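Long-range contacts in acyltransferase (Actinoplanes teichomyceticus, PDB 4Q38), which transfers long-chain acyl groups from acyl-CoA to the amino sugar of teicoplanin-type glycopeptide antibiotics: residues 56-60 with 70-74; 150-154 with 188-192; 159-164 with 212-216; 255-261 with 326-331. One frame throughout, in Å; residues are numbered along the deposited sequence.

Contact 1 of 4, residues 56-60 with 70-74; sequences ARDLL and AEEIV
Arg57 and Val74 meet where two helices of the N-acyltransferase N-terminal domain pair as a helical hairpin, their local axes 9.8 Å apart and running at 139° to each other. Apolar contact carries the interface. Val74 CG2 is its common point, lying 3.5 Å from Arg57 CD and 3.7 Å from both Ala56 CB and Leu60 CD1. Val74 CG1 is anti to the backbone N (chi1 172°), which leaves CG2 to face the partner helix. Leu60 works with three parts: its CB sits 3.9 Å from Ala70 CB, CD1 reaches Ile73 CG2 and CD2 approaches Ile73 CD1. The polar component is of another kind. Arg57 is bent at chi2 and chi3, which folds its guanidinium over the backbone at Ala70 and Glu71, one face covering the backbone N of Glu71 at 4.0 Å from the guanidinium plane. Glu71 OE2 stays 4.4 Å from Arg57 NH2 and well out of that plane, an attraction of charges without a directed N-H; the salt bridge of Arg57 goes to Glu67. Helix 125-143 packs on the pair, Leu131 touching Leu60 and Val127 touching Ile73, while Glu72 reaches across to Arg166 of helix 157-169.

Contact 2 of 4, residues 150-154 with 188-192; sequences VGWET and LYRLG
Thr154 and Arg190 join helix 148-155 of the N-terminal domain to an edge strand, 188-191, of the GNAT-like domain's mixed sheet, the local axes crossing at 102° and 6.8 Å. The Thr154 hydroxyl is a relay: OG1 donates to Val150 O one turn back, 2.8 Å away, and accepts from Arg190 N at 162°. Val150 O thereby takes two donors, Thr154 N and OG1, from opposite faces of its plane. The methyl CG2 of Thr154, anti to the backbone N, rests 3.2 Å from Leu188 O.

Arg190 can be followed outward. Its CB packs on Thr154 CA and OG1. CG lies 3.4 Å from Glu153 OE2, CD runs past Glu153 CG, and the two side chains cross at about a right angle. From CG to NE the chain is extended, and NE passes Glu153 OE2 at 3.9 Å, a long salt bridge; its straight hydrogen bond goes instead to Gly192 O, in the guanidinium plane. This bond within the segment restrains the rotation of the guanidinium. NH1 uses a water to reach Glu153 O, and NH2 bonds to Trp215 O in the loop beside the coenzyme A site.

Val150 CG1 adds an apolar contact with Leu191 CD2, next to Phe234 of helix 221-238, and the Tyr189 ring meets those of Phe234 and His141 at inclined planes. Glu153 also accepts from the backbone just beyond Leu191: Gly192 N meets Glu153 OE2 at 3.1 Å on the syn side, 21° out of the carboxylate plane.

Contact 3 of 4, residues 159-164 with 212-216; sequences GELVAI and VPEWG. With COA (coenzyme A), chain D.
Glu160 stands with CG anti to its own backbone N (chi1 173°) and its chain extended beyond, which carries the carboxylate off helix 157-169 to the loop after strand 206-211 of the GNAT-like fold. There it takes two successive backbone N-H groups: Trp215 N gives to Glu160 OE1 at 2.9 Å and Glu214 N to Glu160 OE2 at 2.9 Å. Both donors stand above the carboxylate plane, by 68° and 42°, so the loop backbone lies over the flat of the group. Trp215 folds back along Glu160 in the opposite direction, placing one face of its six-membered ring against Glu160 CA, which lies 3.6 Å from the centroid and almost on the ring normal, a CH-pi contact. Ala163 CB reaches Trp215 CZ2 at 3.5 Å. The Glu214 carboxylate makes salt bridges to Arg299 and Arg167, which probably offset its charge near Glu160.

The same loop forms part of the coenzyme A and sugar pockets. Val212 N bonds the bound 6-O-decanoyl glucosamine, Glu214 CG lies 3.6 Å from O9P of coenzyme A, and the pantetheine amide is fixed by N4P of coenzyme A donating to Val212 O at 2.9 Å.

Contact 4 of 4, residues 255-261 with 326-331; sequences DPQLEEY and RHWHMR
The indole of Trp328, from the loop before strand 331-336, lies against the loop 255-261 of the GNAT-like domain, and Asp255 OD2 meets its edge near the ring plane, 3.5 Å from Trp328 CE3. Leu258 N is at the edge as well. Obliquely placed around the ring are Leu258 CD2, 3.5 Å from Trp328 CZ3, and Tyr261 CD2, 3.7 Å from Trp328 CH2; the Tyr261 and Trp328 six-membered ring planes are inclined at 54°. Leu258 also lies close to Trp252 and Ile268, both CoA-binding residues, which places this packing beside the coenzyme A pocket. The His329 ring carries His327 O over one face, and the Gln257 amide runs nearly parallel to that ring.

Residues 256-260 form a 3-10 turn opened by an Asx turn, in which Asp255 OD1 accepts Gln257 N. Because CG of Asp255 is anti to its backbone N (chi1 -172°), the other oxygen is carried across to the second loop. There Asp255 OD2 accepts His329 N at 2.8 Å and 169°, the donor standing above the carboxylate plane.

At the solvent-facing side Arg326 grips Glu260 end-on: Arg326 NH1 to Glu260 OE1 at 2.7 Å and Arg326 NH2 to Glu260 OE2 at 3.0 Å, both oxygens near the guanidinium plane. Trp328 NE1 donates to Val318 O of helix 313-323, whose His321 ring meets the indole. Arg331 takes Asp279 as its salt-bridge partner and packs its CG 3.8 Å from Asp255 CA, while its NH1 donates to a water, 3.2 Å away, that gives a hydrogen bond to Asp255 OD1.

Contact 2 is buried; contacts 1, 3 and 4 are partly buried, 1 and 4 each including an exposed residue. Contacts 2 and 3 lie nearest the middle of the chain, and both join the N-terminal helices to the GNAT-like domain; contacts 1 and 4 each stay within one domain, about 40 Å apart between centres. The two inner contacts share a pattern, helix side chains accepting backbone N-H groups, and are physically linked because Arg190 reaches the loop 212-216. Contact 1 is mainly apolar and meets contact 2 through Leu59 and Trp152. Contact 4, the most extensive by buried surface, mixes aromatic packing with an outer ion pair. Of the four, contact 3 alone touches coenzyme A directly.

Contact 1 of 4, residues 56-60 with 70-74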
# COMPACT_ATOMS: atom_id res chain seq x y z
N ALA A 56 -2.49 12.09 19.16
CA ALA A 56 -1.98 11.91 17.80
C ALA A 56 -0.60 11.26 17.80
O ALA A 56 -0.33 10.38 16.98
CB ALA A 56 -1.96 13.23 17.06
N ARG A 57 0.26 11.68 18.72
CA ARG A 57 1.59 11.10 18.83
C ARG A 57 1.56 9.63 19.25
O ARG A 57 2.38 8.83 18.77
CB ARG A 57 2.49 11.91 19.78
CG ARG A 57 2.90 13.28 19.25
CD ARG A 57 3.71 13.23 17.95
NE ARG A 57 5.00 12.55 18.09
CZ ARG A 57 6.15 13.16 18.38
NH1 ARG A 57 6.19 14.47 18.57
NH2 ARG A 57 7.26 12.44 18.48
N ASP A 58 0.62 9.27 20.12
CA ASP A 58 0.46 7.88 20.54
C ASP A 58 0.00 7.01 19.37
O ASP A 58 0.54 5.92 19.15
CB ASP A 58 -0.53 7.77 21.71
CG ASP A 58 0.07 8.18 23.06
OD1 ASP A 58 1.31 8.34 23.17
OD2 ASP A 58 -0.71 8.33 24.01
N LEU A 59 -0.98 7.49 18.62
CA LEU A 59 -1.50 6.74 17.48
C LEU A 59 -0.43 6.57 16.40
O LEU A 59 -0.19 5.46 15.94
CB LEU A 59 -2.76 7.38 16.91
CG LEU A 59 -3.45 6.62 15.76
CD1 LEU A 59 -3.78 5.18 16.16
CD2 LEU A 59 -4.70 7.36 15.32
N LEU A 60 0.24 7.67 16.02
CA LEU A 60 1.33 7.60 15.04
C LEU A 60 2.43 6.60 15.43
O LEU A 60 2.98 5.89 14.57
CB LEU A 60 1.90 9.00 14.76
CG LEU A 60 0.97 9.92 13.94
CD1 LEU A 60 1.29 11.40 14.14
CD2 LEU A 60 0.98 9.56 12.46
N ALA A 70 6.28 11.95 12.43
CA ALA A 70 5.14 12.06 13.35
C ALA A 70 5.05 13.46 13.98
O ALA A 70 3.97 14.05 14.04
CB ALA A 70 5.20 10.98 14.41
N GLU A 71 6.20 13.97 14.43
CA GLU A 71 6.29 15.35 14.95
C GLU A 71 5.75 16.32 13.93
O GLU A 71 4.92 17.18 14.25
CB GLU A 71 7.74 15.74 15.22
CG GLU A 71 8.34 15.21 16.50
CD GLU A 71 9.82 15.53 16.61
OE1 GLU A 71 10.16 16.72 16.74
OE2 GLU A 71 10.64 14.58 16.55
N GLU A 72 6.23 16.19 12.69
CA GLU A 72 5.83 17.08 11.61
C GLU A 72 4.35 16.95 11.27
O GLU A 72 3.67 17.95 11.00
CB GLU A 72 6.70 16.83 10.37
CG GLU A 72 8.17 17.19 10.56
CD GLU A 72 9.03 16.91 9.34
OE1 GLU A 72 8.52 16.40 8.32
OE2 GLU A 72 10.24 17.21 9.41
N ILE A 73 3.86 15.71 11.29
CA ILE A 73 2.45 15.43 10.99
C ILE A 73 1.55 16.14 12.01
O ILE A 73 0.57 16.80 11.65
CB ILE A 73 2.17 13.91 10.97
CG1 ILE A 73 2.78 13.27 9.71
CG2 ILE A 73 0.67 13.63 11.05
CD1 ILE A 73 3.13 11.80 9.84
N VAL A 74 1.89 16.00 13.29
CA VAL A 74 1.10 16.61 14.36
C VAL A 74 1.15 18.14 14.24
O VAL A 74 0.12 18.82 14.38
CB VAL A 74 1.55 16.12 15.76
CG1 VAL A 74 0.86 16.90 16.87
CG2 VAL A 74 1.27 14.63 15.91

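Contact 2 of 4, residues 150-154 with 188-192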
# COMPACT_ATOMS: atom_id res chain seq x y z
N VAL A 150 -3.45 -8.30 15.36
CA VAL A 150 -3.45 -8.46 13.91
C VAL A 150 -3.89 -7.14 13.27
O VAL A 150 -3.28 -6.68 12.30
CB VAL A 150 -4.34 -9.64 13.45
CG1 VAL A 150 -4.47 -9.67 11.93
CG2 VAL A 150 -3.78 -10.96 13.96
N GLY A 151 -4.94 -6.54 13.81
CA GLY A 151 -5.44 -5.25 13.34
C GLY A 151 -4.35 -4.19 13.35
O GLY A 151 -4.13 -3.51 12.35
N TRP A 152 -3.67 -4.05 14.49
CA TRP A 152 -2.57 -3.08 14.60
C TRP A 152 -1.40 -3.42 13.72
O TRP A 152 -0.90 -2.55 13.01
CB TRP A 152 -2.15 -2.89 16.07
CG TRP A 152 -3.18 -2.09 16.84
CD1 TRP A 152 -3.95 -2.52 17.92
CD2 TRP A 152 -3.63 -0.72 16.57
NE1 TRP A 152 -4.80 -1.52 18.35
CE2 TRP A 152 -4.66 -0.42 17.58
CE3 TRP A 152 -3.28 0.27 15.65
CZ2 TRP A 152 -5.30 0.82 17.64
CZ3 TRP A 152 -3.94 1.51 15.71
CH2 TRP A 152 -4.92 1.78 16.68
N GLU A 153 -0.97 -4.68 13.72
CA GLU A 153 0.15 -5.11 12.86
C GLU A 153 -0.12 -4.73 11.40
O GLU A 153 0.77 -4.26 10.69
CB GLU A 153 0.37 -6.61 12.99
CG GLU A 153 1.64 -7.15 12.34
CD GLU A 153 1.74 -8.66 12.45
OE1 GLU A 153 1.30 -9.21 13.48
OE2 GLU A 153 2.24 -9.31 11.50
N THR A 154 -1.36 -4.93 10.96
CA THR A 154 -1.77 -4.57 9.60
C THR A 154 -1.62 -3.07 9.34
O THR A 154 -1.05 -2.66 8.32
CB THR A 154 -3.21 -5.03 9.36
OG1 THR A 154 -3.28 -6.46 9.51
CG2 THR A 154 -3.70 -4.63 7.95
N LEU A 188 -7.37 -6.21 3.80
CA LEU A 188 -5.98 -6.65 3.79
C LEU A 188 -5.55 -6.86 5.24
O LEU A 188 -5.85 -6.02 6.10
CB LEU A 188 -5.08 -5.57 3.15
CG LEU A 188 -3.57 -5.84 3.10
CD1 LEU A 188 -3.21 -6.67 1.88
CD2 LEU A 188 -2.79 -4.53 3.04
N TYR A 189 -4.85 -7.96 5.49
CA TYR A 189 -4.34 -8.30 6.83
C TYR A 189 -2.91 -8.79 6.80
O TYR A 189 -2.56 -9.64 5.99
CB TYR A 189 -5.26 -9.34 7.53
CG TYR A 189 -6.61 -8.74 7.76
CD1 TYR A 189 -6.85 -7.93 8.87
CD2 TYR A 189 -7.63 -8.89 6.81
CE1 TYR A 189 -8.07 -7.32 9.07
CE2 TYR A 189 -8.86 -8.28 6.99
CZ TYR A 189 -9.07 -7.49 8.12
OH TYR A 189 -10.27 -6.86 8.31
N ARG A 190 -2.08 -8.23 7.67
CA ARG A 190 -0.72 -8.73 7.83
C ARG A 190 -0.75 -9.90 8.82
O ARG A 190 -1.18 -9.75 9.98
CB ARG A 190 0.25 -7.63 8.28
CG ARG A 190 1.69 -8.14 8.38
CD ARG A 190 2.73 -7.06 8.61
NE ARG A 190 4.06 -7.66 8.52
CZ ARG A 190 5.18 -7.01 8.24
NH1 ARG A 190 5.17 -5.70 8.00
NH2 ARG A 190 6.32 -7.69 8.17
N LEU A 191 -0.30 -11.05 8.35
CA LEU A 191 -0.31 -12.26 9.14
C LEU A 191 1.12 -12.78 9.28
O LEU A 191 1.51 -13.80 8.69
CB LEU A 191 -1.23 -13.30 8.47
CG LEU A 191 -2.70 -12.90 8.22
CD1 LEU A 191 -3.45 -14.09 7.60
CD2 LEU A 191 -3.45 -12.43 9.46
N GLY A 192 1.93 -12.05 10.04
CA GLY A 192 3.36 -12.37 10.16
C GLY A 192 4.13 -11.64 9.08
O GLY A 192 3.93 -10.43 8.90
O HOH W 1 2.98 -3.67 8.36

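Contact 3 of 4, residues 159-164 with 212-216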
# COMPACT_ATOMS: atom_id res chain seq x y z
N GLY A 159 3.46 3.54 8.68
CA GLY A 159 4.80 4.02 9.03
C GLY A 159 5.83 3.70 7.97
O GLY A 159 6.65 4.53 7.62
N GLU A 160 5.78 2.47 7.45
CA GLU A 160 6.68 2.03 6.39
C GLU A 160 6.55 2.93 5.16
O GLU A 160 7.54 3.35 4.57
CB GLU A 160 6.36 0.57 6.02
CG GLU A 160 7.11 0.01 4.81
CD GLU A 160 6.68 -1.41 4.46
OE1 GLU A 160 6.63 -2.25 5.37
OE2 GLU A 160 6.41 -1.68 3.26
N LEU A 161 5.31 3.23 4.79
CA LEU A 161 5.04 4.00 3.57
C LEU A 161 5.43 5.47 3.76
O LEU A 161 5.90 6.11 2.83
CB LEU A 161 3.58 3.87 3.16
CG LEU A 161 3.12 2.44 2.77
CD1 LEU A 161 1.60 2.35 2.80
CD2 LEU A 161 3.65 2.04 1.40
N VAL A 162 5.23 5.98 4.98
CA VAL A 162 5.73 7.32 5.32
C VAL A 162 7.28 7.35 5.18
O VAL A 162 7.82 8.22 4.50
CB VAL A 162 5.27 7.74 6.72
CG1 VAL A 162 5.89 9.07 7.12
CG2 VAL A 162 3.75 7.85 6.75
N ALA A 163 7.96 6.38 5.79
CA ALA A 163 9.43 6.27 5.70
C ALA A 163 9.91 6.17 4.26
O ALA A 163 10.90 6.82 3.88
CB ALA A 163 9.94 5.09 6.51
N ILE A 164 9.21 5.37 3.46
CA ILE A 164 9.51 5.23 2.02
C ILE A 164 9.41 6.57 1.30
O ILE A 164 10.27 6.89 0.49
CB ILE A 164 8.59 4.18 1.35
CG1 ILE A 164 9.07 2.76 1.70
CG2 ILE A 164 8.51 4.40 -0.16
CD1 ILE A 164 8.00 1.70 1.50
N VAL A 212 4.08 -8.70 0.04
CA VAL A 212 5.27 -8.69 0.90
C VAL A 212 5.60 -7.23 1.25
O VAL A 212 6.11 -6.49 0.41
CB VAL A 212 6.49 -9.37 0.22
CG1 VAL A 212 7.69 -9.39 1.18
CG2 VAL A 212 6.16 -10.80 -0.22
N PRO A 213 5.26 -6.81 2.48
CA PRO A 213 5.67 -5.48 2.92
C PRO A 213 7.18 -5.43 3.10
O PRO A 213 7.83 -6.45 3.32
CB PRO A 213 4.95 -5.31 4.26
CG PRO A 213 4.62 -6.69 4.72
CD PRO A 213 4.50 -7.55 3.50
N GLU A 214 7.75 -4.24 2.99
CA GLU A 214 9.20 -4.11 3.05
C GLU A 214 9.71 -4.41 4.45
O GLU A 214 10.64 -5.18 4.63
CB GLU A 214 9.65 -2.72 2.59
CG GLU A 214 11.17 -2.55 2.73
CD GLU A 214 11.66 -1.20 2.25
OE1 GLU A 214 11.40 -0.85 1.09
OE2 GLU A 214 12.30 -0.50 3.06
N TRP A 215 9.07 -3.81 5.46
CA TRP A 215 9.53 -3.96 6.84
C TRP A 215 9.28 -5.32 7.41
O TRP A 215 8.25 -5.94 7.14
CB TRP A 215 8.89 -2.91 7.73
CG TRP A 215 9.50 -1.55 7.56
CD1 TRP A 215 10.49 -1.15 6.66
CD2 TRP A 215 9.16 -0.33 8.31
NE1 TRP A 215 10.79 0.18 6.82
CE2 TRP A 215 10.02 0.73 7.78
CE3 TRP A 215 8.25 -0.04 9.32
CZ2 TRP A 215 9.96 2.03 8.27
CZ3 TRP A 215 8.20 1.28 9.80
CH2 TRP A 215 9.04 2.28 9.29
N GLY A 216 10.24 -5.79 8.20
CA GLY A 216 10.12 -7.10 8.83
C GLY A 216 11.26 -8.03 8.49
O GLY A 216 11.19 -9.21 8.80
N1A COA D . 16.78 -4.05 -2.27
C2A COA D . 18.11 -4.27 -2.28
N3A COA D . 18.66 -5.48 -2.08
C4A COA D . 17.87 -6.56 -1.85
C5A COA D . 16.40 -6.40 -1.82
C6A COA D . 15.88 -5.03 -2.05
N6A COA D . 14.55 -4.77 -2.06
N7A COA D . 15.89 -7.62 -1.57
C8A COA D . 16.92 -8.48 -1.46
N9A COA D . 18.10 -7.85 -1.61
C1B COA D . 19.45 -8.47 -1.56
C2B COA D . 19.71 -9.27 -0.30
O2B COA D . 20.24 -8.44 0.73
C3B COA D . 20.69 -10.32 -0.79
O3B COA D . 21.97 -9.70 -0.94
P3B COA D . 23.37 -10.51 -0.96
O7A COA D . 23.55 -10.89 0.48
O8A COA D . 24.32 -9.50 -1.52
O9A COA D . 23.14 -11.69 -1.88
C4B COA D . 20.16 -10.63 -2.19
O4B COA D . 19.55 -9.41 -2.63
C5B COA D . 19.17 -11.79 -2.25
O5B COA D . 18.00 -11.47 -1.47
P1A COA D . 16.87 -12.56 -1.11
O1A COA D . 17.32 -13.47 -0.00
O2A COA D . 16.41 -13.15 -2.41
O3A COA D . 15.68 -11.61 -0.56
P2A COA D . 15.50 -11.11 0.96
O4A COA D . 14.72 -12.14 1.74
O5A COA D . 16.80 -10.62 1.54
O6A COA D . 14.58 -9.81 0.71
CBP COA D . 12.36 -8.78 0.47
CCP COA D . 13.27 -9.95 0.14
CDP COA D . 11.05 -9.06 -0.25
CEP COA D . 12.14 -8.74 1.97
CAP COA D . 12.98 -7.45 -0.02
OAP COA D . 13.31 -7.55 -1.41
C9P COA D . 12.15 -6.20 0.16
O9P COA D . 12.04 -5.68 1.26
N8P COA D . 11.57 -5.67 -0.92
C7P COA D . 10.62 -4.58 -0.86
C6P COA D . 9.19 -5.10 -0.78
C5P COA D . 8.81 -5.84 -2.05
O5P COA D . 9.56 -5.85 -3.02
N4P COA D . 7.64 -6.48 -2.04
C3P COA D . 7.03 -7.03 -3.24
C2P COA D . 6.37 -5.97 -4.12
S1P COA D . 5.64 -6.74 -5.60

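Contact 4 of 4, residues 255-261 with 326-331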
# COMPACT_ATOMS: atom_id res chain seq x y z
N ASP A 255 9.87 -13.31 -11.40
CA ASP A 255 10.56 -13.32 -12.70
C ASP A 255 11.69 -14.35 -12.70
O ASP A 255 12.69 -14.16 -12.01
CB ASP A 255 11.11 -11.94 -13.02
CG ASP A 255 11.67 -11.82 -14.44
OD1 ASP A 255 11.89 -12.86 -15.12
OD2 ASP A 255 11.87 -10.68 -14.89
N PRO A 256 11.55 -15.43 -13.47
CA PRO A 256 12.60 -16.47 -13.50
C PRO A 256 13.95 -15.98 -14.01
O PRO A 256 14.96 -16.65 -13.82
CB PRO A 256 12.03 -17.53 -14.45
CG PRO A 256 10.58 -17.23 -14.56
CD PRO A 256 10.45 -15.74 -14.40
N GLN A 257 13.99 -14.80 -14.64
CA GLN A 257 15.26 -14.21 -15.07
C GLN A 257 16.21 -13.91 -13.92
O GLN A 257 17.41 -13.77 -14.13
CB GLN A 257 15.02 -12.93 -15.86
CG GLN A 257 14.38 -13.14 -17.22
CD GLN A 257 14.13 -11.81 -17.91
OE1 GLN A 257 13.38 -10.97 -17.40
NE2 GLN A 257 14.78 -11.61 -19.05
N LEU A 258 15.68 -13.81 -12.70
CA LEU A 258 16.50 -13.58 -11.50
C LEU A 258 17.48 -14.72 -11.26
O LEU A 258 18.53 -14.52 -10.64
CB LEU A 258 15.61 -13.41 -10.27
CG LEU A 258 14.82 -12.11 -10.18
CD1 LEU A 258 13.73 -12.23 -9.11
CD2 LEU A 258 15.75 -10.93 -9.90
N GLU A 259 17.14 -15.90 -11.74
CA GLU A 259 17.96 -17.11 -11.57
C GLU A 259 19.34 -16.99 -12.22
O GLU A 259 20.29 -17.64 -11.78
CB GLU A 259 17.22 -18.34 -12.09
CG GLU A 259 15.98 -18.69 -11.28
CD GLU A 259 14.90 -19.38 -12.09
OE1 GLU A 259 13.72 -19.30 -11.67
OE2 GLU A 259 15.20 -19.99 -13.16
N GLU A 260 19.45 -16.14 -13.24
CA GLU A 260 20.73 -15.81 -13.86
C GLU A 260 21.70 -15.11 -12.90
O GLU A 260 22.92 -15.20 -13.07
CB GLU A 260 20.52 -14.89 -15.06
CG GLU A 260 20.05 -15.60 -16.32
CD GLU A 260 20.22 -14.79 -17.58
OE1 GLU A 260 19.34 -14.87 -18.45
OE2 GLU A 260 21.24 -14.06 -17.71
N TYR A 261 21.16 -14.43 -11.89
CA TYR A 261 21.96 -13.49 -11.10
C TYR A 261 22.04 -13.84 -9.62
O TYR A 261 23.08 -13.66 -9.00
CB TYR A 261 21.41 -12.07 -11.24
CG TYR A 261 21.30 -11.58 -12.67
CD1 TYR A 261 22.39 -10.97 -13.30
CD2 TYR A 261 20.12 -11.74 -13.39
CE1 TYR A 261 22.29 -10.53 -14.61
CE2 TYR A 261 20.02 -11.29 -14.70
CZ TYR A 261 21.11 -10.69 -15.30
OH TYR A 261 21.01 -10.25 -16.59
N ARG A 326 18.45 -5.59 -21.59
CA ARG A 326 17.41 -6.57 -21.28
C ARG A 326 16.37 -6.00 -20.31
O ARG A 326 16.59 -4.94 -19.72
CB ARG A 326 18.06 -7.86 -20.77
CG ARG A 326 19.14 -8.38 -21.71
CD ARG A 326 19.95 -9.49 -21.09
NE ARG A 326 19.13 -10.68 -20.88
CZ ARG A 326 19.51 -11.74 -20.18
NH1 ARG A 326 18.69 -12.77 -20.04
NH2 ARG A 326 20.71 -11.76 -19.61
N HIS A 327 15.24 -6.69 -20.16
CA HIS A 327 14.09 -6.17 -19.40
C HIS A 327 13.59 -7.12 -18.35
O HIS A 327 13.64 -8.34 -18.52
CB HIS A 327 12.95 -5.77 -20.34
CG HIS A 327 13.32 -4.68 -21.32
ND1 HIS A 327 13.31 -4.87 -22.65
CD2 HIS A 327 13.72 -3.36 -21.11
CE1 HIS A 327 13.69 -3.74 -23.27
NE2 HIS A 327 13.95 -2.81 -22.33
N TRP A 328 13.10 -6.54 -17.26
CA TRP A 328 12.51 -7.28 -16.15
C TRP A 328 11.02 -7.33 -16.29
O TRP A 328 10.41 -6.37 -16.78
CB TRP A 328 12.88 -6.62 -14.83
CG TRP A 328 14.36 -6.68 -14.49
CD1 TRP A 328 15.29 -5.64 -14.54
CD2 TRP A 328 15.12 -7.84 -14.01
NE1 TRP A 328 16.53 -6.07 -14.14
CE2 TRP A 328 16.50 -7.39 -13.81
CE3 TRP A 328 14.80 -9.17 -13.73
CZ2 TRP A 328 17.50 -8.24 -13.35
CZ3 TRP A 328 15.82 -10.02 -13.28
CH2 TRP A 328 17.13 -9.57 -13.09
N HIS A 329 10.41 -8.44 -15.87
CA HIS A 329 8.97 -8.63 -16.05
C HIS A 329 8.28 -9.04 -14.79
O HIS A 329 8.76 -9.92 -14.06
CB HIS A 329 8.69 -9.68 -17.13
CG HIS A 329 9.50 -9.48 -18.39
ND1 HIS A 329 9.42 -8.37 -19.14
CD2 HIS A 329 10.44 -10.31 -19.01
CE1 HIS A 329 10.26 -8.47 -20.19
NE2 HIS A 329 10.88 -9.66 -20.11
N MET A 330 7.14 -8.42 -14.52
CA MET A 330 6.25 -8.90 -13.47
C MET A 330 5.69 -10.24 -13.91
O MET A 330 5.25 -10.39 -15.05
CB MET A 330 5.09 -7.93 -13.26
CG MET A 330 4.20 -8.29 -12.08
SD MET A 330 2.72 -7.26 -11.95
CE MET A 330 1.69 -7.98 -13.23
N ARG A 331 5.72 -11.22 -13.02
CA ARG A 331 5.11 -12.51 -13.34
C ARG A 331 4.03 -12.82 -12.32
O ARG A 331 4.06 -12.31 -11.20
CB ARG A 331 6.15 -13.63 -13.42
CG ARG A 331 7.25 -13.43 -14.47
CD ARG A 331 6.72 -13.40 -15.91
NE ARG A 331 5.99 -14.61 -16.29
CZ ARG A 331 6.56 -15.72 -16.76
NH1 ARG A 331 7.88 -15.80 -16.92
NH2 ARG A 331 5.80 -16.76 -17.07
O HOH W 2 10.18 -13.60 -17.24